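Local coordinates for protein galactose mutarotase related enzyme (Lactobacillus casei, PDB 3Q1N) that probably binds carbohydrate and may act as an isomerase, in the manner of the aldose 1-epimerases (galactose mutarotases), at residues Y68-D82 / F93-P106. Residues are numbered along the deposited sequence; the frame is centred on the assembly and turned at random.
Sequences YPMSQHGFARDYDFD and FTQHQNAETLKKFP. With NO3 (nitrate ion), chain B; NO3 (nitrate ion), chain C; NO3 (nitrate ion), chain D.
Tyr68 lays one ring face against Pro106, whose CD stands 4.1 Å from the ring centroid in a CH-pi contact. It opens a run that passes along the short helix 99-104 and ends by joining edge strand 82-84 of a large antiparallel sheet, within the beta-rich fold of the galactose mutarotase family. Pro69 follows, its carbonyl O against the CB of Lys104. The selenium-bearing Met70 bends back so that its CE meets Lys104 O. From Ser71 to Gly74 the chain makes a type II turn, where Gln72 and His73 each hydrogen-bond a nitrate, probably from the crystallisation liquor; Arg77 NH1 makes a weak bond to a third. Phe75, its CG set between backbone N and carbonyl carbon (chi1 57°), points into the helix: Thr101 CB covers one face, while Phe105 CB meets the edge, 3.5 Å from Phe75 CE2. Gln95 NE2 donates to a lone pair of Ala76 O (3.1 Å), which lies near the glutamine amide plane; Tyr109 OH hydrogen-bonds Gln95 OE1, so both ends of the amide are engaged. Over the Tyr79 ring sits Asn98 ND2, 3.5 Å above its centre with the amide steeply inclined, while Asn98 OD1 accepts from Thr101 N and Thr101 OG1 from Asn98 N, a capping box. Water 1 joins Tyr79 OH to Lys104 NZ. Phe81 is covered by Gln95 CB, 3.6 Å from its ring centroid. Asp82 N donates to Thr94 O (2.8 Å) and Thr94 N bonds back to Asp82 O. Water 2 links Asp82 O to Thr94 OG1.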
ATOM      1  N   TYR A  68      17.524  -7.746  14.768  1.00 19.14           N
ATOM      2  CA  TYR A  68      17.802  -6.510  14.003  1.00 18.54           C
ATOM      3  C   TYR A  68      16.733  -5.455  14.265  1.00 17.39           C
ATOM      4  O   TYR A  68      15.586  -5.791  14.582  1.00 17.54           O
ATOM      5  CB  TYR A  68      17.827  -6.784  12.483  1.00 18.08           C
ATOM      6  CG  TYR A  68      18.956  -7.691  12.089  1.00 19.18           C
ATOM      7  CD1 TYR A  68      18.840  -9.052  12.290  1.00 20.99           C
ATOM      8  CD2 TYR A  68      20.164  -7.177  11.587  1.00 20.73           C
ATOM      9  CE1 TYR A  68      19.875  -9.916  11.981  1.00 22.69           C
ATOM     10  CE2 TYR A  68      21.229  -8.061  11.266  1.00 21.06           C
ATOM     11  CZ  TYR A  68      21.050  -9.410  11.467  1.00 21.85           C
ATOM     12  OH  TYR A  68      22.028 -10.348  11.180  1.00 26.31           O
ATOM     13  N   PRO A  69      17.091  -4.173  14.090  1.00 17.58           N
ATOM     14  CA  PRO A  69      16.150  -3.076  14.198  1.00 16.83           C
ATOM     15  C   PRO A  69      15.369  -2.923  12.899  1.00 16.83           C
ATOM     16  O   PRO A  69      15.884  -3.240  11.817  1.00 15.50           O
ATOM     17  CB  PRO A  69      17.074  -1.874  14.477  1.00 17.79           C
ATOM     18  CG  PRO A  69      18.332  -2.207  13.705  1.00 17.57           C
ATOM     19  CD  PRO A  69      18.463  -3.700  13.784  1.00 17.91           C
HETATM   20  N   MSE A  70      14.114  -2.495  12.989  1.00 16.18           N
HETATM   21  CA  MSE A  70      13.312  -2.233  11.792  1.00 14.99           C
HETATM   22  C   MSE A  70      12.414  -1.044  12.035  1.00 16.00           C
HETATM   23  O   MSE A  70      11.719  -0.950  13.056  1.00 16.98           O
HETATM   24  CB  MSE A  70      12.486  -3.419  11.350  1.00 14.48           C
HETATM   25  CG  MSE A  70      11.634  -3.208  10.079  1.00 12.78           C
HETATM   26 SE   MSE A  70      12.665  -2.673   8.522  0.75 11.78          SE
HETATM   27  CE  MSE A  70      13.853  -4.215   8.486  1.00 13.00           C
ATOM     28  N   SER A  71      12.412  -0.147  11.057  1.00 15.66           N
ATOM     29  CA  SER A  71      11.622   1.059  11.133  1.00 16.39           C
ATOM     30  C   SER A  71      10.178   0.751  10.740  1.00 15.78           C
ATOM     31  O   SER A  71       9.929  -0.172   9.964  1.00 15.59           O
ATOM     32  CB  SER A  71      12.189   2.146  10.234  1.00 16.89           C
ATOM     33  OG  SER A  71      12.691   1.601   9.020  1.00 19.03           O
ATOM     34  N   GLN A  72       9.253   1.522  11.285  1.00 15.99           N
ATOM     35  CA  GLN A  72       7.859   1.446  10.860  1.00 15.53           C
ATOM     36  C   GLN A  72       7.769   1.784   9.357  1.00 16.63           C
ATOM     37  O   GLN A  72       8.469   2.649   8.884  1.00 16.59           O
ATOM     38  CB  GLN A  72       7.031   2.442  11.713  1.00 16.77           C
ATOM     39  CG  GLN A  72       5.553   2.490  11.376  1.00 18.99           C
ATOM     40  CD  GLN A  72       4.788   3.456  12.298  1.00 23.86           C
ATOM     41  OE1 GLN A  72       5.401   4.170  13.122  1.00 25.51           O
ATOM     42  NE2 GLN A  72       3.456   3.451  12.183  1.00 22.53           N
ATOM     43  N   HIS A  73       6.904   1.086   8.631  1.00 16.55           N
ATOM     44  CA  HIS A  73       6.685   1.214   7.204  1.00 16.49           C
ATOM     45  C   HIS A  73       7.906   0.739   6.363  1.00 16.77           C
ATOM     46  O   HIS A  73       7.963   1.007   5.163  1.00 17.48           O
ATOM     47  CB  HIS A  73       6.351   2.681   6.775  1.00 16.88           C
ATOM     48  CG  HIS A  73       5.417   3.420   7.683  1.00 19.40           C
ATOM     49  ND1 HIS A  73       4.070   3.136   7.764  1.00 20.06           N
ATOM     50  CD2 HIS A  73       5.631   4.486   8.501  1.00 22.76           C
ATOM     51  CE1 HIS A  73       3.501   3.965   8.629  1.00 23.10           C
ATOM     52  NE2 HIS A  73       4.424   4.808   9.083  1.00 23.39           N
ATOM     53  N   GLY A  74       8.872   0.064   6.976  1.00 16.37           N
ATOM     54  CA  GLY A  74      10.046  -0.388   6.237  1.00 15.53           C
ATOM     55  C   GLY A  74      11.011   0.771   5.987  1.00 15.08           C
ATOM     56  O   GLY A  74      11.085   1.716   6.786  1.00 16.29           O
ATOM     57  N   PHE A  75      11.807   0.652   4.938  1.00 14.05           N
ATOM     58  CA  PHE A  75      12.796   1.664   4.621  1.00 13.94           C
ATOM     59  C   PHE A  75      12.979   2.035   3.144  1.00 13.84           C
ATOM     60  O   PHE A  75      13.685   2.999   2.846  1.00 13.99           O
ATOM     61  CB  PHE A  75      14.162   1.292   5.221  1.00 14.08           C
ATOM     62  CG  PHE A  75      14.683  -0.022   4.784  1.00 13.13           C
ATOM     63  CD1 PHE A  75      15.052  -0.229   3.484  1.00 14.73           C
ATOM     64  CD2 PHE A  75      14.843  -1.083   5.698  1.00 15.07           C
ATOM     65  CE1 PHE A  75      15.519  -1.442   3.076  1.00 13.33           C
ATOM     66  CE2 PHE A  75      15.349  -2.304   5.284  1.00 15.42           C
ATOM     67  CZ  PHE A  75      15.681  -2.482   3.954  1.00 14.10           C
ATOM     68  N   ALA A  76      12.305   1.349   2.231  1.00 13.20           N
ATOM     69  CA  ALA A  76      12.424   1.680   0.789  1.00 13.77           C
ATOM     70  C   ALA A  76      11.970   3.140   0.549  1.00 13.33           C
ATOM     71  O   ALA A  76      12.482   3.827  -0.318  1.00 13.71           O
ATOM     72  CB  ALA A  76      11.617   0.702  -0.075  1.00 13.96           C
ATOM     73  N   ARG A  77      10.965   3.575   1.297  1.00 14.34           N
ATOM     74  CA  ARG A  77      10.378   4.885   1.157  1.00 14.74           C
ATOM     75  C   ARG A  77      11.387   5.952   1.551  1.00 15.42           C
ATOM     76  O   ARG A  77      11.201   7.135   1.245  1.00 15.21           O
ATOM     77  CB  ARG A  77       9.090   4.989   2.027  1.00 15.55           C
ATOM     78  CG  ARG A  77       9.328   4.912   3.541  1.00 18.46           C
ATOM     79  CD  ARG A  77       8.047   5.213   4.360  1.00 20.43           C
ATOM     80  NE  ARG A  77       8.413   5.772   5.647  1.00 26.36           N
ATOM     81  CZ  ARG A  77       7.618   6.439   6.488  1.00 28.49           C
ATOM     82  NH1 ARG A  77       6.336   6.632   6.239  1.00 28.54           N
ATOM     83  NH2 ARG A  77       8.131   6.905   7.620  1.00 30.59           N
ATOM     84  N   ASP A  78      12.449   5.562   2.271  1.00 14.46           N
ATOM     85  CA  ASP A  78      13.425   6.549   2.785  1.00 15.68           C
ATOM     86  C   ASP A  78      14.617   6.881   1.893  1.00 15.74           C
ATOM     87  O   ASP A  78      15.379   7.797   2.218  1.00 15.67           O
ATOM     88  CB  ASP A  78      13.983   6.043   4.120  1.00 16.05           C
ATOM     89  CG  ASP A  78      12.921   5.979   5.186  1.00 18.75           C
ATOM     90  OD1 ASP A  78      12.145   6.964   5.291  1.00 23.31           O
ATOM     91  OD2 ASP A  78      12.877   4.961   5.913  1.00 20.70           O
ATOM     92  N   TYR A  79      14.789   6.111   0.814  1.00 15.11           N
ATOM     93  CA  TYR A  79      15.932   6.271  -0.080  1.00 15.32           C
ATOM     94  C   TYR A  79      15.505   6.427  -1.547  1.00 14.94           C
ATOM     95  O   TYR A  79      14.380   6.103  -1.939  1.00 15.29           O
ATOM     96  CB  TYR A  79      16.925   5.099   0.069  1.00 15.22           C
ATOM     97  CG  TYR A  79      17.393   4.927   1.491  1.00 15.29           C
ATOM     98  CD1 TYR A  79      18.307   5.796   2.040  1.00 14.46           C
ATOM     99  CD2 TYR A  79      16.839   3.937   2.322  1.00 15.67           C
ATOM    100  CE1 TYR A  79      18.700   5.680   3.346  1.00 15.13           C
ATOM    101  CE2 TYR A  79      17.204   3.823   3.646  1.00 14.43           C
ATOM    102  CZ  TYR A  79      18.132   4.666   4.158  1.00 15.36           C
ATOM    103  OH  TYR A  79      18.503   4.526   5.496  1.00 16.72           O
ATOM    104  N   ASP A  80      16.380   7.047  -2.341  1.00 15.43           N
ATOM    105  CA  ASP A  80      16.085   7.304  -3.738  1.00 15.54           C
ATOM    106  C   ASP A  80      16.094   5.997  -4.523  1.00 15.70           C
ATOM    107  O   ASP A  80      16.680   4.989  -4.097  1.00 15.87           O
ATOM    108  CB  ASP A  80      17.118   8.250  -4.362  1.00 16.59           C
ATOM    109  CG  ASP A  80      16.945   9.705  -3.943  1.00 18.42           C
ATOM    110  OD1 ASP A  80      15.967  10.056  -3.255  1.00 18.83           O
ATOM    111  OD2 ASP A  80      17.845  10.514  -4.277  1.00 21.58           O
ATOM    112  N   PHE A  81      15.377   6.030  -5.639  1.00 15.12           N
ATOM    113  CA  PHE A  81      15.440   4.990  -6.669  1.00 15.64           C
ATOM    114  C   PHE A  81      16.054   5.609  -7.913  1.00 16.33           C
ATOM    115  O   PHE A  81      15.831   6.798  -8.207  1.00 17.31           O
ATOM    116  CB  PHE A  81      14.025   4.500  -7.041  1.00 14.68           C
ATOM    117  CG  PHE A  81      13.361   3.590  -6.048  1.00 14.64           C
ATOM    118  CD1 PHE A  81      13.041   4.021  -4.743  1.00 13.36           C
ATOM    119  CD2 PHE A  81      12.903   2.329  -6.456  1.00 14.46           C
ATOM    120  CE1 PHE A  81      12.356   3.143  -3.854  1.00 11.75           C
ATOM    121  CE2 PHE A  81      12.211   1.479  -5.599  1.00 14.10           C
ATOM    122  CZ  PHE A  81      11.904   1.889  -4.301  1.00 12.87           C
ATOM    123  N   ASP A  82      16.848   4.832  -8.641  1.00 16.60           N
ATOM    124  CA  ASP A  82      17.400   5.263  -9.922  1.00 17.41           C
ATOM    125  C   ASP A  82      16.351   5.153 -11.016  1.00 16.80           C
ATOM    126  O   ASP A  82      15.549   4.232 -11.016  1.00 16.96           O
ATOM    127  CB  ASP A  82      18.586   4.381 -10.304  1.00 18.62           C
ATOM    128  CG  ASP A  82      19.789   4.596  -9.420  1.00 22.61           C
ATOM    129  OD1 ASP A  82      19.922   5.669  -8.810  1.00 26.31           O
ATOM    130  OD2 ASP A  82      20.597   3.665  -9.373  1.00 27.56           O
ATOM    131  N   PHE A  93      11.806   2.609 -11.867  1.00 13.61           N
ATOM    132  CA  PHE A  93      12.604   3.019 -10.719  1.00 14.02           C
ATOM    133  C   PHE A  93      13.230   1.808 -10.052  1.00 13.72           C
ATOM    134  O   PHE A  93      12.558   0.813  -9.819  1.00 14.28           O
ATOM    135  CB  PHE A  93      11.700   3.700  -9.684  1.00 13.87           C
ATOM    136  CG  PHE A  93      11.182   5.045 -10.096  1.00 14.08           C
ATOM    137  CD1 PHE A  93      11.923   6.186  -9.864  1.00 14.71           C
ATOM    138  CD2 PHE A  93       9.920   5.180 -10.667  1.00 14.74           C
ATOM    139  CE1 PHE A  93      11.457   7.465 -10.197  1.00 15.02           C
ATOM    140  CE2 PHE A  93       9.424   6.452 -11.038  1.00 15.37           C
ATOM    141  CZ  PHE A  93      10.186   7.611 -10.810  1.00 14.79           C
ATOM    142  N   THR A  94      14.495   1.895  -9.671  1.00 14.68           N
ATOM    143  CA  THR A  94      15.193   0.767  -9.104  1.00 14.11           C
ATOM    144  C   THR A  94      16.009   1.189  -7.897  1.00 14.03           C
ATOM    145  O   THR A  94      16.746   2.155  -7.936  1.00 13.77           O
ATOM    146  CB  THR A  94      16.160   0.121 -10.136  1.00 14.66           C
ATOM    147  OG1 THR A  94      15.443  -0.236 -11.328  1.00 16.05           O
ATOM    148  CG2 THR A  94      16.780  -1.195  -9.565  1.00 15.15           C
ATOM    149  N   GLN A  95      15.804   0.460  -6.798  1.00 13.60           N
ATOM    150  CA  GLN A  95      16.588   0.634  -5.558  1.00 13.23           C
ATOM    151  C   GLN A  95      17.337  -0.655  -5.206  1.00 13.82           C
ATOM    152  O   GLN A  95      16.831  -1.758  -5.376  1.00 14.61           O
ATOM    153  CB  GLN A  95      15.652   1.019  -4.430  1.00 12.94           C
ATOM    154  CG  GLN A  95      16.365   1.367  -3.137  1.00 13.86           C
ATOM    155  CD  GLN A  95      15.394   1.670  -2.028  1.00 14.88           C
ATOM    156  OE1 GLN A  95      15.018   0.733  -1.281  1.00 14.35           O
ATOM    157  NE2 GLN A  95      14.963   2.925  -1.890  1.00 13.60           N
ATOM    158  N   HIS A  96      18.530  -0.493  -4.656  1.00 14.30           N
ATOM    159  CA  HIS A  96      19.310  -1.576  -4.083  1.00 14.59           C
ATOM    160  C   HIS A  96      19.615  -1.208  -2.627  1.00 14.67           C
ATOM    161  O   HIS A  96      19.390  -0.060  -2.181  1.00 13.61           O
ATOM    162  CB  HIS A  96      20.647  -1.688  -4.842  1.00 15.23           C
ATOM    163  CG  HIS A  96      20.517  -2.044  -6.292  1.00 17.28           C
ATOM    164  ND1 HIS A  96      20.458  -3.353  -6.735  1.00 20.14           N
ATOM    165  CD2 HIS A  96      20.451  -1.269  -7.403  1.00 19.99           C
ATOM    166  CE1 HIS A  96      20.359  -3.362  -8.065  1.00 22.00           C
ATOM    167  NE2 HIS A  96      20.300  -2.114  -8.488  1.00 20.10           N
ATOM    168  N   GLN A  97      20.134  -2.177  -1.881  1.00 13.88           N
ATOM    169  CA  GLN A  97      20.596  -1.968  -0.540  1.00 14.20           C
ATOM    170  C   GLN A  97      21.682  -0.894  -0.462  1.00 15.23           C
ATOM    171  O   GLN A  97      22.360  -0.594  -1.443  1.00 15.60           O
ATOM    172  CB  GLN A  97      21.121  -3.285   0.063  1.00 14.98           C
ATOM    173  CG  GLN A  97      22.510  -3.735  -0.403  1.00 15.25           C
ATOM    174  CD  GLN A  97      22.634  -4.074  -1.869  1.00 15.97           C
ATOM    175  OE1 GLN A  97      21.690  -4.530  -2.489  1.00 13.63           O
ATOM    176  NE2 GLN A  97      23.851  -3.954  -2.410  1.00 16.94           N
ATOM    177  N   ASN A  98      21.867  -0.387   0.745  1.00 15.14           N
ATOM    178  CA  ASN A  98      22.955   0.523   1.055  1.00 16.21           C
ATOM    179  C   ASN A  98      23.485   0.209   2.465  1.00 16.23           C
ATOM    180  O   ASN A  98      22.930  -0.632   3.183  1.00 15.46           O
ATOM    181  CB  ASN A  98      22.502   1.969   0.827  1.00 16.25           C
ATOM    182  CG  ASN A  98      21.408   2.409   1.763  1.00 15.40           C
ATOM    183  OD1 ASN A  98      21.553   2.343   2.935  1.00 17.23           O
ATOM    184  ND2 ASN A  98      20.295   2.933   1.199  1.00 17.74           N
ATOM    185  N   ALA A  99      24.566   0.861   2.880  1.00 18.06           N
ATOM    186  CA  ALA A  99      25.165   0.605   4.176  1.00 18.11           C
ATOM    187  C   ALA A  99      24.211   0.774   5.364  1.00 18.74           C
ATOM    188  O   ALA A  99      24.304   0.022   6.331  1.00 18.89           O
ATOM    189  CB  ALA A  99      26.452   1.503   4.370  1.00 19.26           C
ATOM    190  N   GLU A 100      23.248   1.692   5.235  1.00 18.42           N
ATOM    191  CA  GLU A 100      22.256   1.933   6.252  1.00 19.42           C
ATOM    192  C   GLU A 100      21.202   0.807   6.285  1.00 17.22           C
ATOM    193  O   GLU A 100      20.878   0.289   7.326  1.00 18.40           O
ATOM    194  CB  GLU A 100      21.606   3.336   6.077  1.00 20.23           C
ATOM    195  CG  GLU A 100      22.595   4.507   5.683  1.00 25.31           C
ATOM    196  CD  GLU A 100      23.607   4.838   6.768  1.00 31.38           C
ATOM    197  OE1 GLU A 100      23.414   4.322   7.889  1.00 33.23           O
ATOM    198  OE2 GLU A 100      24.575   5.637   6.512  1.00 36.26           O
ATOM    199  N   THR A 101      20.669   0.439   5.125  1.00 16.50           N
ATOM    200  CA  THR A 101      19.667  -0.628   5.065  1.00 16.25           C
ATOM    201  C   THR A 101      20.271  -1.937   5.552  1.00 16.08           C
ATOM    202  O   THR A 101      19.599  -2.742   6.184  1.00 15.88           O
ATOM    203  CB  THR A 101      19.047  -0.799   3.689  1.00 15.60           C
ATOM    204  OG1 THR A 101      19.962  -1.412   2.773  1.00 14.33           O
ATOM    205  CG2 THR A 101      18.531   0.569   3.102  1.00 15.86           C
ATOM    206  N   LEU A 102      21.558  -2.187   5.231  1.00 16.22           N
ATOM    207  CA  LEU A 102      22.196  -3.444   5.666  1.00 16.41           C
ATOM    208  C   LEU A 102      22.262  -3.612   7.198  1.00 17.59           C
ATOM    209  O   LEU A 102      22.265  -4.743   7.683  1.00 17.18           O
ATOM    210  CB  LEU A 102      23.592  -3.577   5.075  1.00 16.79           C
ATOM    211  CG  LEU A 102      23.630  -3.846   3.589  1.00 17.47           C
ATOM    212  CD1 LEU A 102      25.057  -3.614   3.072  1.00 17.85           C
ATOM    213  CD2 LEU A 102      23.116  -5.272   3.273  1.00 16.42           C
ATOM    214  N   LYS A 103      22.248  -2.506   7.944  1.00 18.00           N
ATOM    215  CA  LYS A 103      22.196  -2.566   9.420  1.00 19.50           C
ATOM    216  C   LYS A 103      20.843  -3.028   9.931  1.00 18.59           C
ATOM    217  O   LYS A 103      20.768  -3.655  11.009  1.00 19.39           O
ATOM    218  CB  LYS A 103      22.555  -1.199  10.044  1.00 20.78           C
ATOM    219  CG  LYS A 103      24.023  -0.842   9.793  1.00 24.56           C
ATOM    220  CD  LYS A 103      24.492   0.539  10.409  1.00 30.47           C
ATOM    221  CE  LYS A 103      24.219   1.749   9.465  1.00 32.87           C
ATOM    222  NZ  LYS A 103      25.200   2.942   9.591  1.00 35.52           N
ATOM    223  N   LYS A 104      19.796  -2.743   9.164  1.00 17.22           N
ATOM    224  CA  LYS A 104      18.445  -3.137   9.531  1.00 16.70           C
ATOM    225  C   LYS A 104      18.068  -4.503   8.962  1.00 15.93           C
ATOM    226  O   LYS A 104      17.206  -5.145   9.502  1.00 16.43           O
ATOM    227  CB  LYS A 104      17.403  -2.119   9.046  1.00 17.05           C
ATOM    228  CG  LYS A 104      17.477  -0.790   9.778  1.00 19.23           C
ATOM    229  CD  LYS A 104      16.388   0.135   9.318  1.00 20.47           C
ATOM    230  CE  LYS A 104      16.326   1.403  10.158  1.00 24.14           C
ATOM    231  NZ  LYS A 104      17.452   2.327   9.825  1.00 25.36           N
ATOM    232  N   PHE A 105      18.677  -4.873   7.835  1.00 15.17           N
ATOM    233  CA  PHE A 105      18.169  -5.904   6.964  1.00 14.65           C
ATOM    234  C   PHE A 105      19.382  -6.392   6.148  1.00 14.98           C
ATOM    235  O   PHE A 105      19.797  -5.751   5.176  1.00 14.62           O
ATOM    236  CB  PHE A 105      17.080  -5.284   6.101  1.00 14.39           C
ATOM    237  CG  PHE A 105      16.336  -6.235   5.193  1.00 13.34           C
ATOM    238  CD1 PHE A 105      15.490  -7.246   5.703  1.00 11.96           C
ATOM    239  CD2 PHE A 105      16.493  -6.158   3.792  1.00 14.57           C
ATOM    240  CE1 PHE A 105      14.732  -8.089   4.824  1.00 13.71           C
ATOM    241  CE2 PHE A 105      15.748  -6.994   2.942  1.00 13.96           C
ATOM    242  CZ  PHE A 105      14.910  -7.944   3.434  1.00 13.53           C
ATOM    243  N   PRO A 106      20.011  -7.478   6.598  1.00 14.92           N
ATOM    244  CA  PRO A 106      21.367  -7.812   6.091  1.00 14.82           C
ATOM    245  C   PRO A 106      21.347  -8.576   4.767  1.00 14.82           C
ATOM    246  O   PRO A 106      21.881  -9.696   4.642  1.00 15.32           O
ATOM    247  CB  PRO A 106      21.941  -8.643   7.244  1.00 15.21           C
ATOM    248  CG  PRO A 106      20.747  -9.326   7.833  1.00 16.50           C
ATOM    249  CD  PRO A 106      19.623  -8.327   7.739  1.00 14.48           C
TER
HETATM  250  N   NO3 B 294       3.655   5.423   5.219  1.00 29.83           N
HETATM  251  O1  NO3 B 294       4.832   5.056   4.591  1.00 27.74           O
HETATM  252  O2  NO3 B 294       2.509   4.686   5.101  1.00 32.42           O
HETATM  253  O3  NO3 B 294       3.616   6.539   5.995  1.00 30.21           O
HETATM  254  N   NO3 C 295       1.984   1.003   6.843  1.00 27.82           N
HETATM  255  O1  NO3 C 295       3.357   0.821   6.817  1.00 26.05           O
HETATM  256  O2  NO3 C 295       1.081  -0.029   6.754  1.00 28.12           O
HETATM  257  O3  NO3 C 295       1.478   2.261   7.033  1.00 30.16           O
HETATM  258  N   NO3 D 296       1.064   1.658  10.492  1.00 26.70           N
HETATM  259  O1  NO3 D 296       0.164   0.649  10.298  1.00 26.49           O
HETATM  260  O2  NO3 D 296       0.667   2.976  10.396  1.00 28.16           O
HETATM  261  O3  NO3 D 296       2.362   1.347  10.774  1.00 26.71           O
HETATM  262  O   HOH W   1      17.014   2.810   7.041  1.00 26.83           O
HETATM  263  O   HOH W   2      15.657   2.053 -12.836  1.00 17.54           O